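PDB 1XFS: conserved hypothetical protein from Nitrosomonas europaea, which is of unknown function but belongs to the AHA1 family, whose Bet v 1-like fold in relatives often encloses a pocket for hydrophobic ligands. Local coordinates for residues E31-L34 with L35-W38; M63-P66 with E67-F71; H135-P138 with G139-K142; F149-G152 with W153-I157; Q159-E162 with L163-E167. All blocks are in the same frame, centred on the assembly; numbering follows the deposited sequence.

Contact 1 (E31-L34 with L35-W38); sequences EPEL and LKKW
E33 and K36 lie side by side at the surface of a single helical turn, pointing the same way, with the lysine ammonium drawn back over the turn. Having left the backbone with CG wedged between N and the carbonyl carbon (chi1 69°), K36 runs extended until a final bend carries NZ to E33 O at 2.8 Å. That bond is shorter than the accompanying salt-bridge contact, a weak bond from K36 NZ to E33 OE2 at 3.1 Å; one NZ ties the backbone and side chain of the same residue. Inward, the indole of W38 presents its edge to the backbone, CD1 lying 3.0 Å from L34 O, which is near the ring plane, while NE1 bonds to G28 O in the preceding helix. The same L34 O accepts from K37 N at 2.9 Å, the donor standing well above the carbonyl plane. E31 O takes both L34 N and L35 N, the latter at 2.8 Å and almost straight. L35 packs on C49 and V51 of strand 45-51, and L34 on L163 of helix 149-167. E31 is the N-cap residue of short helix 32-35, which follows helix 22-30 and leads into the sheet of the Bet v 1-like fold.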
loop_
_atom_site.group_PDB
_atom_site.type_symbol
_atom_site.label_atom_id
_atom_site.label_comp_id
_atom_site.label_asym_id
_atom_site.label_seq_id
_atom_site.Cartn_x
_atom_site.Cartn_y
_atom_site.Cartn_z
ATOM N N GLU A 31 -19.832 -2.101 -2.274
ATOM C CA GLU A 31 -20.807 -1.044 -2.532
ATOM C C GLU A 31 -21.159 -0.262 -1.267
ATOM O O GLU A 31 -21.709 -0.812 -0.313
ATOM C CB GLU A 31 -22.079 -1.638 -3.148
ATOM C CG GLU A 31 -21.840 -2.332 -4.489
ATOM C CD GLU A 31 -23.122 -2.814 -5.144
ATOM O OE1 GLU A 31 -23.036 -3.567 -6.140
ATOM O OE2 GLU A 31 -24.218 -2.431 -4.673
ATOM N N PRO A 32 -20.849 1.043 -1.248
ATOM C CA PRO A 32 -21.133 1.901 -0.093
ATOM C C PRO A 32 -22.558 1.747 0.459
ATOM O O PRO A 32 -22.746 1.638 1.667
ATOM C CB PRO A 32 -20.858 3.303 -0.633
ATOM C CG PRO A 32 -19.739 3.060 -1.608
ATOM C CD PRO A 32 -20.210 1.811 -2.332
ATOM N N GLU A 33 -23.550 1.722 -0.429
ATOM C CA GLU A 33 -24.942 1.582 -0.014
ATOM C C GLU A 33 -25.183 0.328 0.823
ATOM O O GLU A 33 -26.094 0.292 1.654
ATOM C CB GLU A 33 -25.867 1.578 -1.235
ATOM C CG GLU A 33 -26.148 2.964 -1.806
ATOM C CD GLU A 33 -27.096 3.777 -0.936
ATOM O OE1 GLU A 33 -28.314 3.494 -0.951
ATOM O OE2 GLU A 33 -26.627 4.693 -0.226
ATOM N N LEU A 34 -24.370 -0.703 0.599
ATOM C CA LEU A 34 -24.485 -1.954 1.347
ATOM C C LEU A 34 -23.541 -1.933 2.545
ATOM O O LEU A 34 -23.907 -2.336 3.647
ATOM C CB LEU A 34 -24.149 -3.146 0.442
ATOM C CG LEU A 34 -25.157 -3.418 -0.680
ATOM C CD1 LEU A 34 -24.645 -4.512 -1.617
ATOM C CD2 LEU A 34 -26.481 -3.831 -0.053
ATOM N N LEU A 35 -22.320 -1.460 2.316
ATOM C CA LEU A 35 -21.320 -1.374 3.369
ATOM C C LEU A 35 -21.824 -0.647 4.606
ATOM O O LEU A 35 -21.597 -1.089 5.728
ATOM C CB LEU A 35 -20.077 -0.655 2.849
ATOM C CG LEU A 35 -19.102 -1.499 2.025
ATOM C CD1 LEU A 35 -18.113 -0.591 1.298
ATOM C CD2 LEU A 35 -18.369 -2.463 2.946
ATOM N N LYS A 36 -22.514 0.467 4.405
ATOM C CA LYS A 36 -22.995 1.237 5.542
ATOM C C LYS A 36 -24.025 0.504 6.392
ATOM O O LYS A 36 -24.419 0.994 7.450
ATOM C CB LYS A 36 -23.574 2.570 5.072
ATOM C CG LYS A 36 -24.867 2.456 4.303
ATOM C CD LYS A 36 -25.371 3.836 3.933
ATOM C CE LYS A 36 -26.798 3.784 3.426
ATOM N NZ LYS A 36 -26.946 2.910 2.238
ATOM N N LYS A 37 -24.448 -0.673 5.946
ATOM C CA LYS A 37 -25.437 -1.441 6.692
ATOM C C LYS A 37 -24.911 -2.680 7.408
ATOM O O LYS A 37 -25.702 -3.433 7.979
ATOM C CB LYS A 37 -26.586 -1.847 5.774
ATOM C CG LYS A 37 -27.408 -0.678 5.283
ATOM C CD LYS A 37 -28.583 -1.151 4.467
ATOM C CE LYS A 37 -29.486 0.004 4.104
ATOM N NZ LYS A 37 -30.672 -0.476 3.350
ATOM N N TRP A 38 -23.600 -2.900 7.395
ATOM C CA TRP A 38 -23.042 -4.082 8.054
ATOM C C TRP A 38 -21.584 -3.974 8.490
ATOM O O TRP A 38 -21.147 -4.698 9.382
ATOM C CB TRP A 38 -23.156 -5.302 7.133
ATOM C CG TRP A 38 -22.185 -5.263 5.971
ATOM C CD1 TRP A 38 -22.407 -4.744 4.726
ATOM C CD2 TRP A 38 -20.829 -5.737 5.970
ATOM N NE1 TRP A 38 -21.276 -4.865 3.954
ATOM C CE2 TRP A 38 -20.292 -5.471 4.692
ATOM C CE3 TRP A 38 -20.014 -6.357 6.929
ATOM C CZ2 TRP A 38 -18.977 -5.808 4.341
ATOM C CZ3 TRP A 38 -18.706 -6.692 6.585
ATOM C CH2 TRP A 38 -18.201 -6.416 5.298
#

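Contact 2 (M63-P66 with E67-F71)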
loop_
_atom_site.group_PDB
_atom_site.type_symbol
_atom_site.label_atom_id
_atom_site.label_comp_id
_atom_site.label_asym_id
_atom_site.label_seq_id
_atom_site.Cartn_x
_atom_site.Cartn_y
_atom_site.Cartn_z
HETATM N N MSE A 63 -17.438 6.410 11.156
HETATM C CA MSE A 63 -18.059 5.540 12.141
HETATM C C MSE A 63 -18.590 6.340 13.326
HETATM O O MSE A 63 -17.953 7.289 13.783
HETATM C CB MSE A 63 -17.040 4.516 12.638
HETATM C CG MSE A 63 -16.559 3.552 11.570
HETATM SE SE MSE A 63 -15.067 2.502 12.187
HETATM C CE MSE A 63 -15.963 1.481 13.556
ATOM N N GLN A 64 -19.760 5.952 13.816
ATOM C CA GLN A 64 -20.364 6.620 14.961
ATOM C C GLN A 64 -20.591 5.583 16.054
ATOM O O GLN A 64 -21.206 4.537 15.814
ATOM C CB GLN A 64 -21.695 7.263 14.568
ATOM C CG GLN A 64 -22.331 8.094 15.673
ATOM C CD GLN A 64 -23.640 8.743 15.249
ATOM O OE1 GLN A 64 -23.672 9.585 14.350
ATOM N NE2 GLN A 64 -24.734 8.341 15.892
ATOM N N ASP A 65 -20.078 5.862 17.248
ATOM C CA ASP A 65 -20.239 4.933 18.362
ATOM C C ASP A 65 -21.567 5.197 19.069
ATOM O O ASP A 65 -22.259 6.163 18.751
ATOM C CB ASP A 65 -19.066 5.043 19.352
ATOM C CG ASP A 65 -18.919 6.427 19.964
ATOM O OD1 ASP A 65 -19.914 7.159 20.049
ATOM O OD2 ASP A 65 -17.792 6.768 20.381
ATOM N N PRO A 66 -21.955 4.332 20.021
ATOM C CA PRO A 66 -23.224 4.550 20.720
ATOM C C PRO A 66 -23.268 5.855 21.503
ATOM O O PRO A 66 -24.344 6.354 21.832
ATOM C CB PRO A 66 -23.348 3.311 21.609
ATOM C CG PRO A 66 -21.924 2.943 21.875
ATOM C CD PRO A 66 -21.279 3.126 20.525
ATOM N N GLU A 67 -22.098 6.410 21.792
ATOM C CA GLU A 67 -22.014 7.663 22.536
ATOM C C GLU A 67 -22.281 8.868 21.633
ATOM O O GLU A 67 -22.457 9.988 22.115
ATOM C CB GLU A 67 -20.638 7.786 23.190
ATOM C CG GLU A 67 -20.443 6.829 24.362
ATOM C CD GLU A 67 -18.986 6.643 24.731
ATOM O OE1 GLU A 67 -18.246 6.025 23.935
ATOM O OE2 GLU A 67 -18.576 7.110 25.814
ATOM N N GLY A 68 -22.315 8.631 20.326
ATOM C CA GLY A 68 -22.580 9.708 19.389
ATOM C C GLY A 68 -21.340 10.315 18.767
ATOM O O GLY A 68 -21.438 11.232 17.951
ATOM N N ASN A 69 -20.172 9.812 19.150
ATOM C CA ASN A 69 -18.916 10.324 18.612
ATOM C C ASN A 69 -18.686 9.797 17.202
ATOM O O ASN A 69 -18.941 8.626 16.918
ATOM C CB ASN A 69 -17.744 9.906 19.502
ATOM C CG ASN A 69 -17.897 10.387 20.929
ATOM O OD1 ASN A 69 -18.081 11.577 21.175
ATOM N ND2 ASN A 69 -17.825 9.461 21.879
ATOM N N LYS A 70 -18.205 10.671 16.325
ATOM C CA LYS A 70 -17.927 10.309 14.940
ATOM C C LYS A 70 -16.427 10.169 14.729
ATOM O O LYS A 70 -15.645 10.997 15.200
ATOM C CB LYS A 70 -18.462 11.375 13.978
ATOM C CG LYS A 70 -19.978 11.489 13.907
ATOM C CD LYS A 70 -20.376 12.428 12.777
ATOM C CE LYS A 70 -21.881 12.544 12.641
ATOM N NZ LYS A 70 -22.513 11.230 12.383
ATOM N N PHE A 71 -16.030 9.121 14.018
ATOM C CA PHE A 71 -14.620 8.891 13.746
ATOM C C PHE A 71 -14.386 8.677 12.255
ATOM O O PHE A 71 -14.673 7.609 11.716
ATOM C CB PHE A 71 -14.112 7.677 14.532
ATOM C CG PHE A 71 -14.354 7.766 16.018
ATOM C CD1 PHE A 71 -15.583 7.405 16.559
ATOM C CD2 PHE A 71 -13.355 8.219 16.875
ATOM C CE1 PHE A 71 -15.815 7.493 17.934
ATOM C CE2 PHE A 71 -13.576 8.313 18.252
ATOM C CZ PHE A 71 -14.809 7.948 18.779
#
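D65 opens the turn and reaches with its carboxylate to N69 and E67. With CG held between the backbone N and the carbonyl carbon (chi1 60°), D65 OD1 receives N69 N at 2.8 Å from above the carboxylate plane, with a weak bond from E67 N. D65 OD2 uses its syn lone pair for N69 ND2 at 3.1 Å, OD2 itself lying in the amide plane of N69 although the two flat groups are turned 78° apart. The same D65 OD2 lies at the edge of the F71 ring, 3.2 Å from F71 CE1. E67 CB passes 3.3 Å from D65 OD1, and the two carboxylates come close enough that some repulsion is likely. M63, modelled as selenomethionine, contributes chiefly its backbone, paired with F71 by two hydrogen bonds, the shorter from F71 N to M63 O at 2.7 Å. On the face opposite M63 and F71, Q64 OE1 accepts K70 NZ, which also bonds S47 of strand 45-51, next to 58-64. With D65 N on N69 O, G68 N on D65 O and G68 at positive phi (98°), strands 58-64 and 70-81 are joined by a type I turn with a G1 bulge, a 3:5 hairpin.

Contact 3 (H135-P138 with G139-K142)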
loop_
_atom_site.group_PDB
_atom_site.type_symbol
_atom_site.label_atom_id
_atom_site.label_comp_id
_atom_site.label_asym_id
_atom_site.label_seq_id
_atom_site.Cartn_x
_atom_site.Cartn_y
_atom_site.Cartn_z
ATOM N N HIS A 135 -0.977 -6.517 11.164
ATOM C CA HIS A 135 -0.503 -5.426 12.004
ATOM C C HIS A 135 1.000 -5.237 11.865
ATOM O O HIS A 135 1.689 -6.100 11.327
ATOM C CB HIS A 135 -0.863 -5.693 13.462
ATOM C CG HIS A 135 -2.314 -5.968 13.668
ATOM N ND1 HIS A 135 -2.856 -7.226 13.528
ATOM C CD2 HIS A 135 -3.350 -5.136 13.929
ATOM C CE1 HIS A 135 -4.168 -7.157 13.692
ATOM N NE2 HIS A 135 -4.489 -5.901 13.933
ATOM N N ASN A 136 1.510 -4.111 12.362
ATOM C CA ASN A 136 2.930 -3.825 12.252
ATOM C C ASN A 136 3.783 -4.382 13.386
ATOM O O ASN A 136 4.973 -4.627 13.199
ATOM C CB ASN A 136 3.160 -2.306 12.095
ATOM C CG ASN A 136 2.454 -1.472 13.162
ATOM O OD1 ASN A 136 2.097 -0.315 12.916
ATOM N ND2 ASN A 136 2.266 -2.039 14.347
ATOM N N THR A 137 3.173 -4.615 14.543
ATOM C CA THR A 137 3.902 -5.125 15.702
ATOM C C THR A 137 3.020 -6.037 16.548
ATOM O O THR A 137 1.791 -5.988 16.461
ATOM C CB THR A 137 4.373 -3.974 16.600
ATOM O OG1 THR A 137 3.235 -3.205 17.009
ATOM C CG2 THR A 137 5.344 -3.071 15.852
ATOM N N PRO A 138 3.640 -6.888 17.383
ATOM C CA PRO A 138 2.865 -7.797 18.233
ATOM C C PRO A 138 1.963 -7.016 19.189
ATOM O O PRO A 138 0.835 -7.427 19.476
ATOM C CB PRO A 138 3.948 -8.581 18.976
ATOM C CG PRO A 138 5.084 -8.601 18.000
ATOM C CD PRO A 138 5.081 -7.179 17.483
ATOM N N GLY A 139 2.471 -5.886 19.676
ATOM C CA GLY A 139 1.709 -5.051 20.589
ATOM C C GLY A 139 0.425 -4.533 19.975
ATOM O O GLY A 139 -0.603 -4.423 20.645
ATOM N N GLN A 140 0.490 -4.205 18.690
ATOM C CA GLN A 140 -0.675 -3.711 17.972
ATOM C C GLN A 140 -1.649 -4.863 17.737
ATOM O O GLN A 140 -2.860 -4.679 17.832
ATOM C CB GLN A 140 -0.246 -3.085 16.641
ATOM C CG GLN A 140 0.322 -1.672 16.777
ATOM C CD GLN A 140 -0.670 -0.597 16.347
ATOM O OE1 GLN A 140 -0.945 -0.427 15.155
ATOM N NE2 GLN A 140 -1.224 0.121 17.320
ATOM N N ARG A 141 -1.118 -6.049 17.445
ATOM C CA ARG A 141 -1.957 -7.223 17.220
ATOM C C ARG A 141 -2.706 -7.529 18.514
ATOM O O ARG A 141 -3.917 -7.749 18.513
ATOM C CB ARG A 141 -1.109 -8.442 16.841
ATOM C CG ARG A 141 -1.932 -9.644 16.377
ATOM C CD ARG A 141 -1.353 -10.964 16.877
ATOM N NE ARG A 141 -1.636 -11.168 18.296
ATOM C CZ ARG A 141 -0.715 -11.188 19.254
ATOM N NH1 ARG A 141 -1.080 -11.379 20.517
ATOM N NH2 ARG A 141 0.570 -11.028 18.959
ATOM N N LYS A 142 -1.964 -7.537 19.617
ATOM C CA LYS A 142 -2.528 -7.812 20.934
ATOM C C LYS A 142 -3.585 -6.764 21.277
ATOM O O LYS A 142 -4.654 -7.090 21.801
ATOM C CB LYS A 142 -1.409 -7.800 21.982
ATOM C CG LYS A 142 -1.838 -8.169 23.395
ATOM C CD LYS A 142 -2.313 -9.607 23.487
ATOM C CE LYS A 142 -2.614 -9.988 24.929
ATOM N NZ LYS A 142 -3.038 -11.410 25.048
HETATM O O HOH W 1 -0.554 -2.345 13.450
#
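T137 O and Q140 N meet where the chain turns from a loop into a helix, but their 3.1 Å bond is bent and weak. The better use of T137 O is R141 N, also at 3.1 Å and in the carbonyl plane. Q140 N also makes a weak capping bond, at 3.4 Å, to T137 OG1, a hydroxyl set between the backbone N and the carbonyl carbon (chi1 58°). This is the N-cap of helix 138-145, with threonine as the capping residue and proline in the first turn, at the point where strand 127-134 gives way to the C-terminal helices of the Bet v 1-like fold. One residue further on, P138 O takes K142 N at 2.8 Å. A water joins the loop to the side chain of Q140: it accepts from N136 N and donates to Q140 OE1 at 2.6 Å, and that oxygen has a further weak bond from V113 N. The H135 imidazole receives R141 CA over one face, 3.9 Å from its centroid, as a CH-pi contact. Both ring nitrogens are engaged, ND1 with L10 O and NE2 with H144 ND1. The guanidinium of R141, turned 87° from that imidazole, has P138 O over one face; its NE forms a salt bridge with E145, and NH2 bonds E9 O. H135 O is taken by R97 of the second subunit.

Contact 4 (F149-G152 with W153-I157)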
loop_
_atom_site.group_PDB
_atom_site.type_symbol
_atom_site.label_atom_id
_atom_site.label_comp_id
_atom_site.label_asym_id
_atom_site.label_seq_id
_atom_site.Cartn_x
_atom_site.Cartn_y
_atom_site.Cartn_z
ATOM N N PHE A 149 -11.579 -7.652 18.368
ATOM C CA PHE A 149 -11.465 -7.984 16.953
ATOM C C PHE A 149 -12.301 -9.198 16.563
ATOM O O PHE A 149 -13.154 -9.114 15.680
ATOM C CB PHE A 149 -9.996 -8.231 16.581
ATOM C CG PHE A 149 -9.812 -8.882 15.235
ATOM C CD1 PHE A 149 -9.782 -10.270 15.115
ATOM C CD2 PHE A 149 -9.699 -8.108 14.084
ATOM C CE1 PHE A 149 -9.644 -10.880 13.869
ATOM C CE2 PHE A 149 -9.560 -8.707 12.832
ATOM C CZ PHE A 149 -9.534 -10.096 12.723
ATOM N N HIS A 150 -12.053 -10.326 17.219
ATOM C CA HIS A 150 -12.779 -11.550 16.910
ATOM C C HIS A 150 -14.290 -11.374 17.015
ATOM O O HIS A 150 -15.020 -11.703 16.081
ATOM C CB HIS A 150 -12.311 -12.689 17.820
ATOM C CG HIS A 150 -12.954 -14.006 17.516
ATOM N ND1 HIS A 150 -14.246 -14.309 17.892
ATOM C CD2 HIS A 150 -12.490 -15.093 16.855
ATOM C CE1 HIS A 150 -14.549 -15.526 17.476
ATOM N NE2 HIS A 150 -13.501 -16.023 16.843
ATOM N N GLU A 151 -14.762 -10.854 18.145
ATOM C CA GLU A 151 -16.195 -10.647 18.333
ATOM C C GLU A 151 -16.735 -9.607 17.360
ATOM O O GLU A 151 -17.751 -9.827 16.701
ATOM C CB GLU A 151 -16.497 -10.188 19.763
ATOM C CG GLU A 151 -17.987 -9.981 20.031
ATOM C CD GLU A 151 -18.265 -9.361 21.389
ATOM O OE1 GLU A 151 -19.457 -9.212 21.741
ATOM O OE2 GLU A 151 -17.296 -9.018 22.100
ATOM N N GLY A 152 -16.047 -8.473 17.288
ATOM C CA GLY A 152 -16.465 -7.398 16.409
ATOM C C GLY A 152 -16.565 -7.811 14.958
ATOM O O GLY A 152 -17.622 -7.678 14.343
ATOM N N TRP A 153 -15.464 -8.304 14.403
ATOM C CA TRP A 153 -15.449 -8.739 13.013
ATOM C C TRP A 153 -16.437 -9.877 12.793
ATOM O O TRP A 153 -17.108 -9.932 11.764
ATOM C CB TRP A 153 -14.034 -9.164 12.609
ATOM C CG TRP A 153 -13.139 -7.994 12.294
ATOM C CD1 TRP A 153 -12.887 -6.912 13.092
ATOM C CD2 TRP A 153 -12.393 -7.782 11.087
ATOM N NE1 TRP A 153 -12.035 -6.042 12.457
ATOM C CE2 TRP A 153 -11.715 -6.551 11.225
ATOM C CE3 TRP A 153 -12.234 -8.514 9.901
ATOM C CZ2 TRP A 153 -10.887 -6.033 10.222
ATOM C CZ3 TRP A 153 -11.410 -7.998 8.903
ATOM C CH2 TRP A 153 -10.747 -6.769 9.073
ATOM N N GLY A 154 -16.533 -10.778 13.767
ATOM C CA GLY A 154 -17.467 -11.887 13.648
ATOM C C GLY A 154 -18.895 -11.392 13.510
ATOM O O GLY A 154 -19.678 -11.922 12.721
ATOM N N THR A 155 -19.235 -10.368 14.285
ATOM C CA THR A 155 -20.565 -9.783 14.248
ATOM C C THR A 155 -20.842 -9.101 12.910
ATOM O O THR A 155 -21.957 -9.180 12.384
ATOM C CB THR A 155 -20.751 -8.756 15.393
ATOM O OG1 THR A 155 -20.722 -9.439 16.651
ATOM C CG2 THR A 155 -22.079 -8.022 15.256
ATOM N N THR A 156 -19.837 -8.436 12.349
ATOM C CA THR A 156 -20.047 -7.760 11.075
ATOM C C THR A 156 -20.347 -8.756 9.965
ATOM O O THR A 156 -21.177 -8.488 9.105
ATOM C CB THR A 156 -18.828 -6.870 10.667
ATOM O OG1 THR A 156 -17.690 -7.690 10.376
ATOM C CG2 THR A 156 -18.482 -5.903 11.787
ATOM N N ILE A 157 -19.690 -9.910 9.993
ATOM C CA ILE A 157 -19.929 -10.917 8.968
ATOM C C ILE A 157 -21.354 -11.453 9.095
ATOM O O ILE A 157 -22.012 -11.729 8.096
ATOM C CB ILE A 157 -18.921 -12.085 9.077
ATOM C CG1 ILE A 157 -17.491 -11.542 9.042
ATOM C CG2 ILE A 157 -19.131 -13.068 7.936
ATOM C CD1 ILE A 157 -17.191 -10.663 7.845
#
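The long C-terminal helix 149-167 of the Bet v 1-like fold packs along the sheet, and its first turns bring two aromatic side chains, F149 and W153, together four residues apart. F149 (chi1 167°) sends its phenyl out from the axis, and W153, with CG anti to the carbonyl carbon (chi1 -79°), leans its indole back over it. F149 CE2 does the touching, 3.4 Å from W153 CE2 and over the centre of one indole face. The planes meet obliquely, at 35°, with the phenyl centroid 4.2 Å from that of the five-membered ring. F149 is buried on L12 and A133, while W153, which stays partly exposed, rests on L14 and A131, so the pair is held between the helix and strands 11-18 and 127-134. Behind the rings the backbone runs in regular helical bonds, with W153 N on F149 O at 2.8 Å and G154 N on H150 O. The two glycines, G152 and G154, lie on either side of the tryptophan in sequence. Threonine hydroxyls turn back onto the helix. E151 O accepts both T155 N and T155 OG1 from opposite faces of its plane, the hydroxyl at 3.0 Å. In T156 the methyl CG2 rests against G152 O, while OG1 donates to W153 O at 2.7 Å, joining I157 N on the same face of that carbonyl.

Contact 5 (Q159-E162 with L163-E167)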
loop_
_atom_site.group_PDB
_atom_site.type_symbol
_atom_site.label_atom_id
_atom_site.label_comp_id
_atom_site.label_asym_id
_atom_site.label_seq_id
_atom_site.Cartn_x
_atom_site.Cartn_y
_atom_site.Cartn_z
ATOM N N GLN A 159 -23.904 -9.778 10.200
ATOM C CA GLN A 159 -24.766 -8.716 9.698
ATOM C C GLN A 159 -24.750 -8.706 8.175
ATOM O O GLN A 159 -25.760 -8.431 7.527
ATOM C CB GLN A 159 -24.298 -7.363 10.239
ATOM C CG GLN A 159 -24.431 -7.257 11.749
ATOM C CD GLN A 159 -23.860 -5.974 12.323
ATOM O OE1 GLN A 159 -23.991 -5.712 13.519
ATOM N NE2 GLN A 159 -23.221 -5.171 11.480
ATOM N N LEU A 160 -23.588 -9.008 7.602
ATOM C CA LEU A 160 -23.449 -9.040 6.150
ATOM C C LEU A 160 -24.332 -10.129 5.548
ATOM O O LEU A 160 -25.115 -9.873 4.625
ATOM C CB LEU A 160 -21.990 -9.299 5.765
ATOM C CG LEU A 160 -21.694 -9.518 4.279
ATOM C CD1 LEU A 160 -22.172 -8.318 3.471
ATOM C CD2 LEU A 160 -20.195 -9.726 4.079
ATOM N N GLU A 161 -24.209 -11.344 6.070
ATOM C CA GLU A 161 -24.997 -12.458 5.560
ATOM C C GLU A 161 -26.489 -12.166 5.692
ATOM O O GLU A 161 -27.268 -12.478 4.794
ATOM C CB GLU A 161 -24.649 -13.746 6.307
ATOM C CG GLU A 161 -25.178 -15.002 5.623
ATOM C CD GLU A 161 -24.859 -16.268 6.389
ATOM O OE1 GLU A 161 -25.107 -17.367 5.850
ATOM O OE2 GLU A 161 -24.370 -16.162 7.535
ATOM N N GLU A 162 -26.878 -11.561 6.808
ATOM C CA GLU A 162 -28.279 -11.229 7.043
ATOM C C GLU A 162 -28.793 -10.214 6.023
ATOM O O GLU A 162 -29.919 -10.316 5.537
ATOM C CB GLU A 162 -28.456 -10.673 8.458
ATOM C CG GLU A 162 -29.874 -10.243 8.788
ATOM C CD GLU A 162 -29.989 -9.650 10.179
ATOM O OE1 GLU A 162 -29.387 -8.583 10.426
ATOM O OE2 GLU A 162 -30.678 -10.256 11.027
ATOM N N LEU A 163 -27.954 -9.235 5.704
ATOM C CA LEU A 163 -28.303 -8.192 4.751
ATOM C C LEU A 163 -28.498 -8.720 3.335
ATOM O O LEU A 163 -29.498 -8.422 2.679
ATOM C CB LEU A 163 -27.213 -7.115 4.739
ATOM C CG LEU A 163 -27.339 -6.008 3.688
ATOM C CD1 LEU A 163 -28.545 -5.136 3.999
ATOM C CD2 LEU A 163 -26.066 -5.165 3.678
ATOM N N LEU A 164 -27.532 -9.502 2.867
ATOM C CA LEU A 164 -27.579 -10.053 1.517
ATOM C C LEU A 164 -28.744 -11.006 1.286
ATOM O O LEU A 164 -29.277 -11.084 0.179
ATOM C CB LEU A 164 -26.254 -10.748 1.199
ATOM C CG LEU A 164 -25.038 -9.808 1.206
ATOM C CD1 LEU A 164 -23.772 -10.607 0.931
ATOM C CD2 LEU A 164 -25.224 -8.718 0.155
ATOM N N LYS A 165 -29.146 -11.726 2.327
ATOM C CA LYS A 165 -30.259 -12.658 2.188
ATOM C C LYS A 165 -31.598 -11.953 1.975
ATOM O O LYS A 165 -32.434 -12.426 1.207
ATOM C CB LYS A 165 -30.341 -13.574 3.410
ATOM C CG LYS A 165 -29.235 -14.611 3.462
ATOM C CD LYS A 165 -29.396 -15.535 4.651
ATOM C CE LYS A 165 -28.315 -16.599 4.665
ATOM N NZ LYS A 165 -28.421 -17.462 5.874
ATOM N N GLN A 166 -31.799 -10.820 2.641
ATOM C CA GLN A 166 -33.054 -10.088 2.509
ATOM C C GLN A 166 -33.083 -9.105 1.344
ATOM O O GLN A 166 -34.156 -8.721 0.878
ATOM C CB GLN A 166 -33.369 -9.355 3.813
ATOM C CG GLN A 166 -33.574 -10.291 4.993
ATOM C CD GLN A 166 -34.620 -11.359 4.715
ATOM O OE1 GLN A 166 -35.791 -11.053 4.480
ATOM N NE2 GLN A 166 -34.200 -12.621 4.737
ATOM N N GLU A 167 -31.909 -8.696 0.875
ATOM C CA GLU A 167 -31.826 -7.765 -0.244
ATOM C C GLU A 167 -31.543 -8.562 -1.518
ATOM O O GLU A 167 -31.514 -8.010 -2.618
ATOM C CB GLU A 167 -30.701 -6.753 0.000
ATOM C CG GLU A 167 -30.671 -5.591 -0.982
ATOM C CD GLU A 167 -31.791 -4.590 -0.746
ATOM O OE1 GLU A 167 -32.976 -4.988 -0.779
ATOM O OE2 GLU A 167 -31.483 -3.399 -0.528
#
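K165 reaches back along the helix beside E161, one turn earlier, and its whole aliphatic chain is used on the way. K165 CB starts 3.5 Å from E161 O, and CG comes nearer to the same carbonyl, at 3.2 Å. K165 CD still passes E161 O at 3.7 Å; K165 CE then lies 3.5 Å from E161 OE1, with E161 CG hardly farther. At the tip K165 NZ meets E161 OE1 at 3.3 Å, a weak hydrogen bond within a salt bridge. The two chains, both extended beyond CG, start differently: E161 has CG anti to N (chi1 -166°), whereas that of K165 is anti to the carbonyl carbon (chi1 -72°), which sets them alongside each other, pointing the same way. The lysine is a secondary partner for OE1, which also accepts A19 N. Another face of the helix is apolar. There L160 CD1 meets L164 CD1 at 3.8 Å, the two leucines crossing at a slant, next to a nearly straight backbone bond of 3.0 Å from L164 N to L160 O. Q159 points its amide to the loop after helix 32-35, where OE1 accepts K42 N and NE2 donates to V40 O. L160 and L163 pack on W38 in that loop, and L163 also touches L34 of helix 32-35, while A19, just after strand 11-18, donates its N-H to E161.

Contacts 4 and 5 belong to one helix, 149-167, and adjoin in sequence, yet differ in chemistry: the first carries an aromatic pair turned to the sheet, the second leucines on one face and a salt bridge on another. Contact 1 touches both through W38, which packs against T156, L160 and L163, so helix 32-35 and its following loop are held to the C-terminal helix. Contact 2 is a surface contact, a hairpin end dominated by polar bonds, whereas the other four are partly buried; its centre lies about 17 Å from that of contact 1. Contact 3, about 28 Å from contact 1 between centres and across the chain's middle, alone reaches the second subunit.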